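Local coordinates for protein alanine racemase (Corynebacterium glutamicum, PDB 2DY3) that belongs to the alanine racemase family and binds pyridoxal-5'-phosphate, with a TIM-barrel N-terminal domain followed by a C-terminal domain, at residues Val152-Thr157 with Cys191-Val196; Trp137-Ser142 with Leu183-Leu189; Ala56-Leu62 with Gln75-Ile81; Asn95-Ile101 with Arg118-Lys122; Phe88-Ile92 with Ala108-Ala114. All coordinates share one frame; numbering follows the deposited sequence.

In the fold
From the N terminus, contact 3 is the first to close: strands 56-59 and 76-81 pair across helix 62-70. Contact 5 opens at helix 88-92 and contact 4 at strand 97-100; contact 5 then closes at 108-114 and contact 4 at 118-122, so the two cross. Contacts 2 and 1 cross likewise, in the order 137-142, 152-157, 183-189, 191-196. None nests inside another. Contacts 3 and 4 are strand pairs within one parallel sheet, whose strands 76-81 and 97-100 lie side by side. Contact 1 joins 150-156, the outermost strand at one end of this sheet, to the loop after helix 169-186. Contacts 5 and 2 pack successive helices against each other outside the sheet.

Contact 1 of 5, residues Val152-Thr157 with Cys191-Val196; sequences VTGMFT and CPVNHV
M155 meets N194 through its backbone: the amide N gives a nearly straight 2.7 Å bond to N194 OD1, in the plane of the amide carbonyl. A chi1 of -53° keeps the N194 amide beside its own backbone N and places OD1 here, while ND2 bonds weakly to C191 O, which R185 also grips. F156 and H195 point the same way, and CG of each stands between the backbone N and the carbonyl carbon (chi1 68° and 42°). Their planes are nearly parallel but slid apart, centroids 5.2 Å from each other, and it is F156 CB that lies over the imidazole face, 3.6 Å from its centroid. C191 SG touches both V152 CG1 and M155 CE. V193 N bonds T153 O at 2.9 Å. The two further backbone bonds, H195 N to M155 O and T157 N to H195 O, are weak. The loop's own N194 side chain thus supplies the acceptor for M155 N, beside one good backbone bond and two weak ones.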
# COMPACT_ATOMS: atom_id res chain seq x y z
N VAL B 152 -4.04 31.91 17.89
CA VAL B 152 -5.06 30.91 17.66
C VAL B 152 -5.89 31.42 16.49
O VAL B 152 -6.68 32.35 16.63
CB VAL B 152 -5.96 30.73 18.90
CG1 VAL B 152 -7.09 29.77 18.59
CG2 VAL B 152 -5.12 30.22 20.06
N THR B 153 -5.70 30.81 15.32
CA THR B 153 -6.42 31.22 14.12
C THR B 153 -7.88 30.77 14.11
O THR B 153 -8.68 31.28 13.33
CB THR B 153 -5.75 30.67 12.86
OG1 THR B 153 -6.41 31.20 11.71
CG2 THR B 153 -5.83 29.14 12.84
N GLY B 154 -8.20 29.81 14.97
CA GLY B 154 -9.56 29.31 15.07
C GLY B 154 -9.59 27.90 15.65
O GLY B 154 -8.61 27.44 16.23
N MET B 155 -10.73 27.24 15.52
CA MET B 155 -10.89 25.87 16.00
C MET B 155 -11.68 25.06 14.98
O MET B 155 -12.36 25.61 14.11
CB MET B 155 -11.59 25.82 17.37
CG MET B 155 -12.93 26.53 17.44
SD MET B 155 -13.79 26.14 18.99
CE MET B 155 -12.75 26.94 20.18
N PHE B 156 -11.58 23.75 15.07
CA PHE B 156 -12.27 22.89 14.14
C PHE B 156 -12.57 21.57 14.81
O PHE B 156 -11.96 21.22 15.82
CB PHE B 156 -11.41 22.64 12.89
CG PHE B 156 -10.18 21.80 13.17
CD1 PHE B 156 -9.13 22.31 13.91
CD2 PHE B 156 -10.10 20.51 12.69
CE1 PHE B 156 -8.01 21.53 14.17
CE2 PHE B 156 -8.98 19.73 12.95
CZ PHE B 156 -7.94 20.24 13.69
N THR B 157 -13.53 20.84 14.26
CA THR B 157 -13.87 19.54 14.78
C THR B 157 -14.09 18.70 13.55
O THR B 157 -14.34 19.21 12.46
CB THR B 157 -15.14 19.57 15.66
OG1 THR B 157 -15.15 18.41 16.51
CG2 THR B 157 -16.40 19.57 14.80
N CYS B 191 -10.62 33.36 17.47
CA CYS B 191 -10.97 32.20 16.65
C CYS B 191 -11.66 32.67 15.37
O CYS B 191 -12.80 32.29 15.09
CB CYS B 191 -11.90 31.25 17.42
SG CYS B 191 -11.14 30.43 18.85
N PRO B 192 -10.97 33.50 14.58
CA PRO B 192 -11.43 34.09 13.31
C PRO B 192 -11.89 33.12 12.24
O PRO B 192 -12.88 33.37 11.54
CB PRO B 192 -10.20 34.88 12.84
CG PRO B 192 -9.46 35.16 14.09
CD PRO B 192 -9.58 33.90 14.86
N VAL B 193 -11.16 32.01 12.08
CA VAL B 193 -11.49 31.05 11.05
C VAL B 193 -11.72 29.65 11.60
O VAL B 193 -10.78 28.99 12.07
CB VAL B 193 -10.37 31.02 9.98
CG1 VAL B 193 -10.74 30.07 8.85
CG2 VAL B 193 -10.14 32.43 9.45
N ASN B 194 -12.96 29.20 11.54
CA ASN B 194 -13.32 27.89 12.05
C ASN B 194 -13.88 27.02 10.94
O ASN B 194 -14.36 27.52 9.93
CB ASN B 194 -14.35 28.04 13.18
CG ASN B 194 -13.90 29.01 14.26
OD1 ASN B 194 -12.85 28.82 14.88
ND2 ASN B 194 -14.70 30.05 14.50
N HIS B 195 -13.79 25.70 11.13
CA HIS B 195 -14.28 24.75 10.14
C HIS B 195 -14.65 23.40 10.72
O HIS B 195 -14.07 22.96 11.71
CB HIS B 195 -13.24 24.59 9.02
CG HIS B 195 -11.83 24.49 9.51
ND1 HIS B 195 -11.15 23.30 9.59
CD2 HIS B 195 -10.95 25.46 9.88
CE1 HIS B 195 -9.91 23.53 9.99
NE2 HIS B 195 -9.76 24.83 10.17
N VAL B 196 -15.63 22.75 10.10
CA VAL B 196 -16.09 21.43 10.54
C VAL B 196 -16.45 20.54 9.35
O VAL B 196 -16.44 19.32 9.46
CB VAL B 196 -17.35 21.55 11.43
CG1 VAL B 196 -17.06 22.41 12.65
CG2 VAL B 196 -18.50 22.15 10.62
O HOH W 1 -7.93 33.54 18.39

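Contact 2 of 5, residues Trp137-Ser142 with Leu183-Leu189; sequences WEGVFS and LARKHGL
F141 meets A184 flat on: the alanine CB stands over one face of the ring, 3.7 Å from its centroid. The opposite face carries the carbonyl oxygen of W137, one turn back in the same helix, and L183 CB comes in at the edge, 3.9 Å from F141 CE2. With chi1 at -59°, CG sits beside the backbone N and the ring is sent across to the partner helix. L189 CD1 approaches F141 CB at 4.0 Å, the two side chains crossing at about a right angle. Farther out, E138 bends at chi2 (-67°) and brings OE2 to H187 NE2 in a hydrogen bond of 2.7 Å. OE2 lies close to the imidazole plane and is met nearly along its C-O axis, while the carboxylate plane is turned 75° from the ring. Both methyls of L183 back this carboxylate, CD2 lying 3.3 Å from E138 OE2, and CD1 also touches W137 CB. One face of the H187 ring looks on the backbone of the opposing helix at S142 N. A184 O accepts from both H187 N and L189 N, and G188 closes the helix with positive phi in a Schellman motif. Helices 134-146 and 169-186 thus pack side by side over strands 117-122 and 150-156, as outer helices do round the sheet of a TIM barrel.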
# COMPACT_ATOMS: atom_id res chain seq x y z
N TRP B 137 -11.22 22.18 27.86
CA TRP B 137 -11.36 23.46 27.16
C TRP B 137 -10.94 24.67 27.98
O TRP B 137 -10.14 25.49 27.53
CB TRP B 137 -12.81 23.66 26.69
CG TRP B 137 -13.29 22.64 25.72
CD1 TRP B 137 -12.52 21.79 24.98
CD2 TRP B 137 -14.65 22.38 25.34
NE1 TRP B 137 -13.31 21.02 24.17
CE2 TRP B 137 -14.62 21.36 24.37
CE3 TRP B 137 -15.88 22.92 25.74
CZ2 TRP B 137 -15.79 20.87 23.78
CZ3 TRP B 137 -17.04 22.42 25.15
CH2 TRP B 137 -16.98 21.41 24.18
N GLU B 138 -11.48 24.77 29.19
CA GLU B 138 -11.16 25.88 30.08
C GLU B 138 -9.66 26.13 30.22
O GLU B 138 -9.18 27.23 29.93
CB GLU B 138 -11.74 25.63 31.48
CG GLU B 138 -13.25 25.76 31.56
CD GLU B 138 -13.73 27.18 31.35
OE1 GLU B 138 -14.95 27.42 31.48
OE2 GLU B 138 -12.89 28.05 31.06
N GLY B 139 -8.95 25.11 30.67
CA GLY B 139 -7.51 25.23 30.86
C GLY B 139 -6.74 25.57 29.60
O GLY B 139 -5.90 26.47 29.61
N VAL B 140 -7.03 24.86 28.51
CA VAL B 140 -6.36 25.08 27.24
C VAL B 140 -6.58 26.48 26.66
O VAL B 140 -5.63 27.12 26.20
CB VAL B 140 -6.80 24.03 26.19
CG1 VAL B 140 -6.28 24.43 24.81
CG2 VAL B 140 -6.27 22.65 26.57
N PHE B 141 -7.82 26.96 26.66
CA PHE B 141 -8.08 28.29 26.11
C PHE B 141 -7.36 29.33 26.97
O PHE B 141 -6.77 30.28 26.46
CB PHE B 141 -9.59 28.61 26.08
CG PHE B 141 -10.40 27.65 25.24
CD1 PHE B 141 -9.81 26.85 24.28
CD2 PHE B 141 -11.78 27.56 25.41
CE1 PHE B 141 -10.57 25.98 23.50
CE2 PHE B 141 -12.55 26.71 24.64
CZ PHE B 141 -11.94 25.91 23.68
N SER B 142 -7.41 29.14 28.28
CA SER B 142 -6.76 30.07 29.20
C SER B 142 -5.25 30.11 28.97
O SER B 142 -4.65 31.18 28.93
CB SER B 142 -7.04 29.67 30.65
OG SER B 142 -6.37 30.54 31.54
N LEU B 183 -16.81 29.65 24.60
CA LEU B 183 -15.95 29.62 25.78
C LEU B 183 -14.57 30.18 25.41
O LEU B 183 -13.95 30.88 26.20
CB LEU B 183 -15.81 28.18 26.28
CG LEU B 183 -15.60 27.91 27.77
CD1 LEU B 183 -15.01 26.51 27.93
CD2 LEU B 183 -14.67 28.94 28.38
N ALA B 184 -14.11 29.85 24.21
CA ALA B 184 -12.81 30.31 23.74
C ALA B 184 -12.77 31.83 23.57
O ALA B 184 -11.82 32.49 24.00
CB ALA B 184 -12.45 29.63 22.42
N ARG B 185 -13.81 32.38 22.95
CA ARG B 185 -13.89 33.82 22.74
C ARG B 185 -14.10 34.54 24.06
O ARG B 185 -13.64 35.67 24.25
CB ARG B 185 -15.01 34.15 21.74
CG ARG B 185 -14.62 33.81 20.32
CD ARG B 185 -15.79 33.73 19.35
NE ARG B 185 -15.30 33.56 17.99
CZ ARG B 185 -16.05 33.27 16.94
NH1 ARG B 185 -17.37 33.10 17.07
NH2 ARG B 185 -15.49 33.15 15.74
N LYS B 186 -14.78 33.88 24.99
CA LYS B 186 -15.01 34.46 26.30
C LYS B 186 -13.65 34.60 26.98
O LYS B 186 -13.46 35.44 27.85
CB LYS B 186 -15.92 33.55 27.12
CG LYS B 186 -16.70 34.26 28.21
CD LYS B 186 -17.79 33.35 28.76
CE LYS B 186 -18.76 34.12 29.65
NZ LYS B 186 -19.43 35.24 28.92
N HIS B 187 -12.70 33.77 26.55
CA HIS B 187 -11.34 33.78 27.10
C HIS B 187 -10.42 34.72 26.34
O HIS B 187 -9.24 34.82 26.66
CB HIS B 187 -10.75 32.37 27.10
CG HIS B 187 -11.07 31.57 28.32
ND1 HIS B 187 -10.45 31.79 29.53
CD2 HIS B 187 -11.96 30.58 28.52
CE1 HIS B 187 -10.95 30.96 30.43
NE2 HIS B 187 -11.87 30.22 29.85
N GLY B 188 -10.95 35.39 25.33
CA GLY B 188 -10.13 36.31 24.57
C GLY B 188 -9.57 35.74 23.28
O GLY B 188 -8.78 36.39 22.61
N LEU B 189 -9.96 34.51 22.93
CA LEU B 189 -9.48 33.91 21.69
C LEU B 189 -10.50 34.19 20.60
O LEU B 189 -11.58 33.59 20.58
CB LEU B 189 -9.29 32.39 21.84
CG LEU B 189 -8.18 31.88 22.77
CD1 LEU B 189 -8.24 30.35 22.80
CD2 LEU B 189 -6.82 32.35 22.30

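Contact 3 of 5, residues Ala56-Leu62 with Gln75-Ile81; sequences AFGVATL and QEVLCWI. With PLP (pyridoxal-5'-phosphate), chain F.
The carbonyl oxygen of V59 lies over the face of the W80 indole, 3.1 Å above its plane and over the ring centre. A60 CA lies on that same face, farther toward the rim. The opposite face carries the C2A methyl of pyridoxal-5'-phosphate, so the indole separates the backbone from the ligand; NE1 is 3.5 Å from the ligand O3. A chi1 of 50° at W80 swings the ring back across G58 to reach this place. Behind it the strands pair in parallel, with F57 N to E76 O, L78 N to F57 O and V59 N to L78 O all at 2.8 Å. These are neighbouring strands of a beta-alpha-beta crossover through helix 62-70, within the parallel sheet of the TIM barrel. At A60 the segment 56-62 turns a corner, and A60 O takes the I81 amide in a short 2.6 Å bond. L62 lies beside C79, and a water links L62 N to I81 O. At the other end Q75 OE1 lies at the edge of the F57 ring, the amide plane turned 74° from it. R355 of the second subunit packs on A60 and T61.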
# COMPACT_ATOMS: atom_id res chain seq x y z
N ALA B 56 -6.33 27.05 1.19
CA ALA B 56 -5.45 26.39 2.14
C ALA B 56 -5.42 24.89 1.90
O ALA B 56 -6.16 24.38 1.06
CB ALA B 56 -5.94 26.68 3.56
N PHE B 57 -4.56 24.19 2.63
CA PHE B 57 -4.43 22.75 2.51
C PHE B 57 -4.39 22.10 3.88
O PHE B 57 -3.85 22.67 4.84
CB PHE B 57 -3.16 22.39 1.74
CG PHE B 57 -3.23 22.71 0.27
CD1 PHE B 57 -3.80 21.81 -0.62
CD2 PHE B 57 -2.74 23.91 -0.22
CE1 PHE B 57 -3.89 22.11 -1.97
CE2 PHE B 57 -2.83 24.22 -1.56
CZ PHE B 57 -3.40 23.31 -2.45
N GLY B 58 -4.96 20.91 3.97
CA GLY B 58 -4.96 20.19 5.23
C GLY B 58 -4.31 18.83 5.06
O GLY B 58 -4.57 18.12 4.08
N VAL B 59 -3.43 18.48 6.00
CA VAL B 59 -2.78 17.17 5.96
C VAL B 59 -2.76 16.61 7.37
O VAL B 59 -3.06 17.32 8.34
CB VAL B 59 -1.31 17.22 5.45
CG1 VAL B 59 -1.28 17.57 3.97
CG2 VAL B 59 -0.49 18.21 6.27
N ALA B 60 -2.42 15.33 7.47
CA ALA B 60 -2.37 14.68 8.77
C ALA B 60 -1.06 14.91 9.51
O ALA B 60 -1.06 15.40 10.63
CB ALA B 60 -2.60 13.18 8.61
N THR B 61 0.05 14.57 8.86
CA THR B 61 1.35 14.66 9.52
C THR B 61 2.25 15.85 9.22
O THR B 61 2.06 16.58 8.25
CB THR B 61 2.17 13.37 9.27
OG1 THR B 61 2.59 13.33 7.90
CG2 THR B 61 1.32 12.14 9.57
N LEU B 62 3.25 16.00 10.08
CA LEU B 62 4.26 17.05 9.98
C LEU B 62 4.99 16.88 8.66
O LEU B 62 5.22 17.84 7.93
CB LEU B 62 5.26 16.88 11.13
CG LEU B 62 5.27 17.80 12.35
CD1 LEU B 62 3.93 18.48 12.58
CD2 LEU B 62 5.71 16.98 13.56
N GLN B 75 0.16 28.46 0.15
CA GLN B 75 -1.09 28.69 0.87
C GLN B 75 -0.98 28.22 2.32
O GLN B 75 -0.05 27.51 2.70
CB GLN B 75 -2.25 27.93 0.21
CG GLN B 75 -2.78 28.50 -1.11
CD GLN B 75 -1.76 28.45 -2.23
OE1 GLN B 75 -0.95 27.53 -2.31
NE2 GLN B 75 -1.81 29.44 -3.12
N GLU B 76 -1.96 28.63 3.12
CA GLU B 76 -2.06 28.25 4.52
C GLU B 76 -2.09 26.71 4.56
O GLU B 76 -2.79 26.08 3.76
CB GLU B 76 -3.36 28.82 5.08
CG GLU B 76 -3.65 28.52 6.53
CD GLU B 76 -5.00 29.09 6.96
OE1 GLU B 76 -5.26 30.27 6.65
OE2 GLU B 76 -5.79 28.36 7.60
N VAL B 77 -1.34 26.11 5.47
CA VAL B 77 -1.29 24.65 5.61
C VAL B 77 -1.55 24.23 7.05
O VAL B 77 -0.92 24.74 7.98
CB VAL B 77 0.08 24.09 5.16
CG1 VAL B 77 0.16 22.58 5.46
CG2 VAL B 77 0.29 24.32 3.66
N LEU B 78 -2.47 23.29 7.24
CA LEU B 78 -2.82 22.78 8.58
C LEU B 78 -2.45 21.30 8.73
O LEU B 78 -2.72 20.49 7.84
CB LEU B 78 -4.31 22.97 8.85
CG LEU B 78 -4.86 22.45 10.19
CD1 LEU B 78 -4.18 23.13 11.37
CD2 LEU B 78 -6.35 22.69 10.22
N CYS B 79 -1.85 20.97 9.86
CA CYS B 79 -1.43 19.61 10.17
C CYS B 79 -2.09 19.20 11.50
O CYS B 79 -2.04 19.95 12.48
CB CYS B 79 0.11 19.61 10.25
SG CYS B 79 0.91 18.45 11.33
N TRP B 80 -2.72 18.03 11.56
CA TRP B 80 -3.38 17.65 12.80
C TRP B 80 -2.96 16.36 13.51
O TRP B 80 -3.56 16.00 14.53
CB TRP B 80 -4.91 17.66 12.60
CG TRP B 80 -5.37 16.91 11.40
CD1 TRP B 80 -5.48 15.56 11.26
CD2 TRP B 80 -5.75 17.48 10.14
NE1 TRP B 80 -5.90 15.25 9.99
CE2 TRP B 80 -6.07 16.41 9.28
CE3 TRP B 80 -5.85 18.79 9.66
CZ2 TRP B 80 -6.48 16.61 7.96
CZ3 TRP B 80 -6.26 18.98 8.35
CH2 TRP B 80 -6.56 17.90 7.51
N ILE B 81 -1.94 15.68 13.01
CA ILE B 81 -1.47 14.46 13.67
C ILE B 81 0.04 14.53 13.89
O ILE B 81 0.83 14.26 12.99
CB ILE B 81 -1.80 13.18 12.86
CG1 ILE B 81 -3.32 13.01 12.74
CG2 ILE B 81 -1.24 11.96 13.56
CD1 ILE B 81 -3.74 11.75 11.99
N1 PLP F . -10.67 16.79 7.91
C2 PLP F . -9.91 15.89 8.66
C2A PLP F . -9.51 16.25 10.08
C3 PLP F . -9.54 14.66 8.07
O3 PLP F . -8.79 13.75 8.79
C4 PLP F . -9.94 14.36 6.73
C4A PLP F . -9.59 13.01 6.05
C5 PLP F . -10.74 15.32 6.01
C6 PLP F . -11.08 16.52 6.62
C5A PLP F . -11.23 15.08 4.62
O4P PLP F . -12.44 14.35 4.62
P PLP F . -13.29 13.89 3.31
O1P PLP F . -12.41 13.15 2.42
O2P PLP F . -14.33 13.06 3.91
O3P PLP F . -13.75 15.17 2.74
O HOH W 2 3.38 14.11 12.67

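Contact 4 of 5, residues Asn95-Ile101 with Arg118-Lys122; sequences NIDLAVI and RVSIK
D97 keeps its carboxylate beside the backbone N (chi1 -68°), and R118 bends at chi3 (60°), which turns the guanidinium to D97. NE reaches D97 OD2 at 2.8 Å on the syn side, somewhat out of the carboxylate plane. R118 NH2 lies 2.8 Å from D97 OD1, but that bond is bent and weak, consistent with the 53° between the two planes. NH2 has a second partner in E76, so the arginine is shared by two acids, which probably stabilises its charge. Beyond the salt bridge the backbones pair in parallel: S120 N to L98 O at 3.0 Å, V100 N to S120 O at 2.8 Å, K122 N to V100 O at 2.9 Å. V100 CG2 packs on V119 CB at 3.9 Å. The strands form a beta-alpha-beta unit through helix 103-110 in the parallel sheet of the TIM barrel. Strand 97-100 is also bonded to strand 76-81, and strand 117-122 to strand 150-156; L109 of helix 103-110 packs on L98, V100 and V119, whereas F156 touches A99, S120 and K122.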
# COMPACT_ATOMS: atom_id res chain seq x y z
N ASN B 95 6.25 27.78 8.49
CA ASN B 95 4.93 28.40 8.45
C ASN B 95 3.81 27.38 8.30
O ASN B 95 2.87 27.56 7.52
CB ASN B 95 4.86 29.43 7.31
CG ASN B 95 3.53 30.18 7.28
OD1 ASN B 95 3.03 30.61 8.32
ND2 ASN B 95 2.97 30.34 6.09
N ILE B 96 3.91 26.30 9.06
CA ILE B 96 2.89 25.26 9.05
C ILE B 96 2.04 25.41 10.31
O ILE B 96 2.57 25.46 11.42
CB ILE B 96 3.53 23.84 9.03
CG1 ILE B 96 4.24 23.62 7.70
CG2 ILE B 96 2.45 22.78 9.26
CD1 ILE B 96 5.11 22.38 7.66
N ASP B 97 0.73 25.52 10.13
CA ASP B 97 -0.17 25.64 11.28
C ASP B 97 -0.27 24.28 11.96
O ASP B 97 -0.35 23.25 11.29
CB ASP B 97 -1.57 26.08 10.84
CG ASP B 97 -1.60 27.50 10.30
OD1 ASP B 97 -2.70 28.08 10.24
OD2 ASP B 97 -0.54 28.05 9.94
N LEU B 98 -0.26 24.27 13.29
CA LEU B 98 -0.36 23.04 14.04
C LEU B 98 -1.65 23.01 14.84
O LEU B 98 -2.03 24.01 15.45
CB LEU B 98 0.82 22.90 15.01
CG LEU B 98 2.22 22.76 14.43
CD1 LEU B 98 3.24 22.75 15.55
CD2 LEU B 98 2.30 21.47 13.61
N ALA B 99 -2.32 21.87 14.83
CA ALA B 99 -3.55 21.72 15.59
C ALA B 99 -3.22 21.41 17.05
O ALA B 99 -2.28 20.66 17.33
CB ALA B 99 -4.40 20.60 15.01
N VAL B 100 -3.98 21.99 17.97
CA VAL B 100 -3.79 21.70 19.38
C VAL B 100 -4.77 20.54 19.62
O VAL B 100 -5.98 20.76 19.62
CB VAL B 100 -4.20 22.90 20.27
CG1 VAL B 100 -3.86 22.61 21.73
CG2 VAL B 100 -3.49 24.16 19.80
N ILE B 101 -4.25 19.33 19.80
CA ILE B 101 -5.13 18.18 19.98
C ILE B 101 -5.24 17.63 21.41
O ILE B 101 -6.06 16.76 21.68
CB ILE B 101 -4.73 17.02 19.02
CG1 ILE B 101 -3.44 16.35 19.51
CG2 ILE B 101 -4.52 17.55 17.61
CD1 ILE B 101 -3.07 15.12 18.70
N ARG B 118 1.26 29.85 14.60
CA ARG B 118 -0.14 29.72 14.20
C ARG B 118 -0.66 28.34 14.61
O ARG B 118 -0.09 27.31 14.24
CB ARG B 118 -0.29 29.90 12.68
CG ARG B 118 -0.31 31.36 12.21
CD ARG B 118 -0.16 31.47 10.69
NE ARG B 118 -1.24 30.80 9.97
CZ ARG B 118 -2.46 31.30 9.79
NH1 ARG B 118 -2.78 32.49 10.28
NH2 ARG B 118 -3.38 30.60 9.14
N VAL B 119 -1.74 28.33 15.38
CA VAL B 119 -2.34 27.08 15.82
C VAL B 119 -3.85 27.07 15.60
O VAL B 119 -4.49 28.12 15.50
CB VAL B 119 -2.08 26.81 17.33
CG1 VAL B 119 -0.59 26.78 17.62
CG2 VAL B 119 -2.76 27.88 18.17
N SER B 120 -4.41 25.87 15.51
CA SER B 120 -5.84 25.71 15.35
C SER B 120 -6.23 24.67 16.40
O SER B 120 -5.63 23.60 16.46
CB SER B 120 -6.17 25.21 13.95
OG SER B 120 -7.57 25.01 13.81
N ILE B 121 -7.20 25.00 17.23
CA ILE B 121 -7.60 24.06 18.28
C ILE B 121 -8.52 22.97 17.77
O ILE B 121 -9.61 23.24 17.28
CB ILE B 121 -8.31 24.78 19.45
CG1 ILE B 121 -7.51 26.00 19.90
CG2 ILE B 121 -8.45 23.83 20.62
CD1 ILE B 121 -8.24 26.84 20.94
N LYS B 122 -8.06 21.72 17.87
CA LYS B 122 -8.87 20.59 17.45
C LYS B 122 -9.78 20.29 18.63
O LYS B 122 -9.31 20.02 19.74
CB LYS B 122 -8.01 19.37 17.13
CG LYS B 122 -8.83 18.13 16.80
CD LYS B 122 -7.96 16.99 16.30
CE LYS B 122 -8.76 15.70 16.20
NZ LYS B 122 -9.88 15.82 15.25
O HOH W 3 2.53 26.53 13.67

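Contact 5 of 5, residues Phe88-Ile92 with Ala108-Ala114; sequences FRAAI and ALIETDA
T112 OG1 lies at the edge of the F88 ring, in its plane, 3.2 Å from CE1, and I92 CD1 from the same helix as F88 is at the edge too. Beyond the two segments the F88 ring meets that of W82, planes at about 45°. The other flat group, the R89 guanidinium, carries A114 CB over the centre of one face, 4.0 Å above it. With chi1 at 62° the F88 side chain is directed across to the other segment, where CZ touches A108 CB at 3.9 Å and CE1 touches L109 CD2 at 4.0 Å. F88 and T112 slide past each other in opposite directions. The T112 hydroxyl is itself held by donating to A108 O at 2.7 Å, which fixes the oxygen where the ring edge meets it. I92 and T112 come tip to tip, CD1 to CG2 at 4.2 Å, and I92 CG2 rests on A114 CB. R89 bends at chi2 to pass T112, while its NE forms a salt bridge with D93. The short helix 88-92 and the end of helix 103-110 thus join through a mainly apolar seam above L98 and I117, an arrangement of neighbouring outer helices that belongs to the beta/alpha barrel.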
# COMPACT_ATOMS: atom_id res chain seq x y z
N PHE B 88 8.30 19.29 15.88
CA PHE B 88 7.22 20.13 15.39
C PHE B 88 7.72 21.55 15.14
O PHE B 88 7.14 22.28 14.34
CB PHE B 88 6.04 20.13 16.38
CG PHE B 88 6.37 20.69 17.73
CD1 PHE B 88 6.27 22.04 17.98
CD2 PHE B 88 6.78 19.85 18.76
CE1 PHE B 88 6.56 22.56 19.23
CE2 PHE B 88 7.07 20.36 20.01
CZ PHE B 88 6.96 21.72 20.25
N ARG B 89 8.79 21.93 15.83
CA ARG B 89 9.39 23.25 15.67
C ARG B 89 9.81 23.43 14.22
O ARG B 89 9.75 24.53 13.68
CB ARG B 89 10.62 23.40 16.59
CG ARG B 89 11.43 24.68 16.36
CD ARG B 89 10.55 25.93 16.47
NE ARG B 89 11.27 27.13 16.07
CZ ARG B 89 12.11 27.81 16.84
NH1 ARG B 89 12.36 27.40 18.08
NH2 ARG B 89 12.72 28.89 16.38
N ALA B 90 10.25 22.34 13.60
CA ALA B 90 10.67 22.36 12.20
C ALA B 90 9.49 22.77 11.32
O ALA B 90 9.68 23.43 10.29
CB ALA B 90 11.18 20.99 11.79
N ALA B 91 8.29 22.39 11.72
CA ALA B 91 7.09 22.73 10.96
C ALA B 91 6.77 24.20 11.16
O ALA B 91 6.49 24.93 10.20
CB ALA B 91 5.93 21.86 11.40
N ILE B 92 6.81 24.64 12.42
CA ILE B 92 6.55 26.03 12.74
C ILE B 92 7.46 26.92 11.90
O ILE B 92 7.01 27.93 11.35
CB ILE B 92 6.82 26.33 14.23
CG1 ILE B 92 5.87 25.52 15.11
CG2 ILE B 92 6.65 27.82 14.50
CD1 ILE B 92 6.13 25.67 16.61
N ALA B 108 3.44 22.18 24.96
CA ALA B 108 4.66 22.15 24.17
C ALA B 108 4.78 23.39 23.29
O ALA B 108 5.87 23.89 23.05
CB ALA B 108 4.70 20.89 23.31
N LEU B 109 3.64 23.88 22.80
CA LEU B 109 3.63 25.05 21.93
C LEU B 109 3.91 26.33 22.70
O LEU B 109 4.70 27.17 22.27
CB LEU B 109 2.28 25.16 21.21
CG LEU B 109 2.03 24.04 20.20
CD1 LEU B 109 0.59 24.04 19.75
CD2 LEU B 109 2.97 24.22 19.01
N ILE B 110 3.26 26.48 23.85
CA ILE B 110 3.44 27.66 24.69
C ILE B 110 4.88 27.75 25.19
O ILE B 110 5.43 28.84 25.34
CB ILE B 110 2.51 27.61 25.91
CG1 ILE B 110 1.05 27.79 25.46
CG2 ILE B 110 2.89 28.70 26.90
CD1 ILE B 110 0.05 27.55 26.57
N GLU B 111 5.50 26.60 25.43
CA GLU B 111 6.86 26.58 25.91
C GLU B 111 7.89 26.64 24.79
O GLU B 111 9.09 26.51 25.03
CB GLU B 111 7.09 25.35 26.80
CG GLU B 111 6.27 25.39 28.09
CD GLU B 111 6.39 24.11 28.89
OE1 GLU B 111 5.81 24.06 30.00
OE2 GLU B 111 7.04 23.16 28.42
N THR B 112 7.42 26.83 23.56
CA THR B 112 8.30 26.92 22.40
C THR B 112 8.66 28.38 22.13
O THR B 112 7.77 29.22 21.99
CB THR B 112 7.65 26.37 21.12
OG1 THR B 112 7.49 24.95 21.22
CG2 THR B 112 8.51 26.71 19.91
N ASP B 113 9.96 28.66 22.04
CA ASP B 113 10.40 30.03 21.80
C ASP B 113 10.56 30.33 20.32
O ASP B 113 11.65 30.24 19.75
CB ASP B 113 11.72 30.31 22.52
CG ASP B 113 12.21 31.74 22.34
OD1 ASP B 113 11.52 32.52 21.64
OD2 ASP B 113 13.27 32.09 22.89
N ALA B 114 9.44 30.68 19.69
CA ALA B 114 9.38 31.04 18.28
C ALA B 114 8.59 32.33 18.23
O ALA B 114 7.70 32.55 19.04
CB ALA B 114 8.68 29.95 17.49